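Local coordinates for citrate synthase (Metallosphaera sedula, PDB 6ABW), which probably catalyses the condensation of oxaloacetate with acetyl-CoA and water to give citrate and CoA in the tricarboxylic acid cycle, at residues A[212-217]-A[356-361]. Residues are numbered along the deposited sequence; the frame is centred on the assembly and turned at random.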
loop_
_atom_site.group_PDB
_atom_site.type_symbol
_atom_site.label_atom_id
_atom_site.label_comp_id
_atom_site.label_asym_id
_atom_site.label_seq_id
_atom_site.Cartn_x
_atom_site.Cartn_y
_atom_site.Cartn_z
ATOM N N SER A 212 3.447 -9.148 5.574
ATOM C CA SER A 212 2.068 -8.642 5.566
ATOM C C SER A 212 1.185 -9.587 4.729
ATOM O O SER A 212 1.630 -10.147 3.742
ATOM C CB SER A 212 2.019 -7.189 5.070
ATOM O OG SER A 212 0.678 -6.694 5.265
ATOM N N ASP A 213 -0.069 -9.779 5.143
ATOM C CA ASP A 213 -0.975 -10.698 4.451
ATOM C C ASP A 213 -1.227 -10.327 2.969
ATOM O O ASP A 213 -1.016 -9.199 2.549
ATOM C CB ASP A 213 -2.279 -10.842 5.189
ATOM C CG ASP A 213 -3.081 -9.535 5.274
ATOM O OD1 ASP A 213 -3.794 -9.225 4.302
ATOM O OD2 ASP A 213 -3.025 -8.823 6.284
ATOM N N ILE A 214 -1.566 -11.342 2.211
ATOM C CA ILE A 214 -1.784 -11.177 0.788
ATOM C C ILE A 214 -2.783 -10.089 0.381
ATOM O O ILE A 214 -2.618 -9.443 -0.643
ATOM C CB ILE A 214 -2.063 -12.564 0.129
ATOM C CG1 ILE A 214 -1.749 -12.492 -1.343
ATOM C CG2 ILE A 214 -3.478 -13.024 0.436
ATOM C CD1 ILE A 214 -1.468 -13.881 -1.961
ATOM N N TYR A 215 -3.837 -9.873 1.165
ATOM C CA TYR A 215 -4.737 -8.805 0.886
ATOM C C TYR A 215 -4.070 -7.410 0.992
ATOM O O TYR A 215 -4.326 -6.548 0.125
ATOM C CB TYR A 215 -5.952 -8.847 1.803
ATOM C CG TYR A 215 -6.899 -10.009 1.487
ATOM C CD1 TYR A 215 -6.688 -11.249 2.030
ATOM C CD2 TYR A 215 -7.987 -9.862 0.634
ATOM C CE1 TYR A 215 -7.521 -12.343 1.742
ATOM C CE2 TYR A 215 -8.847 -10.905 0.387
ATOM C CZ TYR A 215 -8.602 -12.169 0.913
ATOM O OH TYR A 215 -9.456 -13.266 0.617
ATOM N N SER A 216 -3.194 -7.228 1.997
ATOM C CA SER A 216 -2.454 -5.981 2.195
ATOM C C SER A 216 -1.407 -5.796 1.093
ATOM O O SER A 216 -1.155 -4.662 0.731
ATOM C CB SER A 216 -1.829 -5.859 3.582
ATOM O OG SER A 216 -2.849 -5.343 4.442
ATOM N N CYS A 217 -0.849 -6.893 0.572
ATOM C CA CYS A 217 -0.013 -6.803 -0.622
ATOM C C CYS A 217 -0.790 -6.199 -1.797
ATOM O O CYS A 217 -0.283 -5.298 -2.462
ATOM C CB CYS A 217 0.623 -8.152 -0.966
ATOM S SG CYS A 217 1.689 -8.782 0.349
ATOM N N ALA A 356 0.407 -14.046 -7.526
ATOM C CA ALA A 356 1.361 -15.072 -7.918
ATOM C C ALA A 356 2.805 -14.627 -7.735
ATOM O O ALA A 356 3.691 -15.446 -7.297
ATOM C CB ALA A 356 1.120 -15.511 -9.374
ATOM N N HIS A 357 3.097 -13.360 -8.002
ATOM C CA HIS A 357 4.449 -12.819 -7.764
ATOM C C HIS A 357 4.829 -12.782 -6.290
ATOM O O HIS A 357 5.962 -13.070 -5.935
ATOM C CB HIS A 357 4.643 -11.433 -8.349
ATOM C CG HIS A 357 4.985 -11.426 -9.797
ATOM N ND1 HIS A 357 6.273 -11.603 -10.235
ATOM C CD2 HIS A 357 4.242 -11.179 -10.908
ATOM C CE1 HIS A 357 6.291 -11.595 -11.567
ATOM N NE2 HIS A 357 5.072 -11.321 -11.997
ATOM N N VAL A 358 3.907 -12.403 -5.423
ATOM C CA VAL A 358 4.242 -12.312 -4.033
ATOM C C VAL A 358 4.425 -13.726 -3.445
ATOM O O VAL A 358 5.340 -13.899 -2.645
ATOM C CB VAL A 358 3.321 -11.450 -3.152
ATOM C CG1 VAL A 358 3.413 -9.993 -3.648
ATOM C CG2 VAL A 358 1.897 -11.912 -3.113
ATOM N N ILE A 359 3.645 -14.692 -3.898
ATOM C CA ILE A 359 3.754 -16.075 -3.400
ATOM C C ILE A 359 5.118 -16.608 -3.806
ATOM O O ILE A 359 5.832 -17.138 -2.986
ATOM C CB ILE A 359 2.635 -16.969 -3.853
ATOM C CG1 ILE A 359 1.342 -16.562 -3.210
ATOM C CG2 ILE A 359 2.957 -18.472 -3.568
ATOM C CD1 ILE A 359 0.141 -17.209 -3.749
ATOM N N GLU A 360 5.513 -16.386 -5.056
ATOM C CA GLU A 360 6.857 -16.795 -5.541
ATOM C C GLU A 360 7.937 -16.170 -4.738
ATOM O O GLU A 360 8.925 -16.833 -4.318
ATOM C CB GLU A 360 7.084 -16.346 -6.983
ATOM C CG GLU A 360 7.073 -17.376 -8.041
ATOM C CD GLU A 360 7.555 -16.808 -9.421
ATOM O OE1 GLU A 360 7.849 -17.675 -10.273
ATOM O OE2 GLU A 360 7.632 -15.538 -9.636
ATOM N N TYR A 361 7.785 -14.867 -4.486
ATOM C CA TYR A 361 8.758 -14.135 -3.738
ATOM C C TYR A 361 8.909 -14.597 -2.281
ATOM O O TYR A 361 10.046 -14.795 -1.814
ATOM C CB TYR A 361 8.479 -12.626 -3.835
ATOM C CG TYR A 361 9.534 -11.796 -3.189
ATOM C CD1 TYR A 361 10.724 -11.506 -3.845
ATOM C CD2 TYR A 361 9.339 -11.318 -1.912
ATOM C CE1 TYR A 361 11.698 -10.712 -3.224
ATOM C CE2 TYR A 361 10.294 -10.560 -1.269
ATOM C CZ TYR A 361 11.479 -10.244 -1.918
ATOM O OH TYR A 361 12.413 -9.474 -1.205
#
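Ile214 reaches from the first turn of helix 214-225 to helix 342-365, where its CD1 meets two side chains at once: CG2 of Val358 at 4.1 Å and CG1 of Ile359 at 4.1 Å. A chi1 of -158°, with CG1 roughly anti to the backbone N, lets CG1 and CD1 of Ile214 both lie against CG2 of Val358. The other Val358 branch, CG1, faces CB of Cys217 at 4.3 Å, so the valine packs against residues three apart on the opposing helix. The packing is closest where Ile214 meets Val358 and Ile359; at Cys217 it thins to one slightly longer contact, and all four touching residues are buried. Partly exposed Glu360 is on the solvent side of helix 342-365, salt-bridged to Lys26. Asp213 N-caps helix 214-225: its OD1 accepts from Ser216 N at 3.1 Å, the donor lying above the carboxylate plane, while OD2 forms a salt bridge with Lys226 of the second subunit. No hydrogen bond crosses between the segments. Purely apolar contact thus joins the two helices inside the mainly helical citrate synthase subunit, away from the acetyl-CoA site, while Ser212, Asp213 and Ser216 make polar contacts with the second subunit.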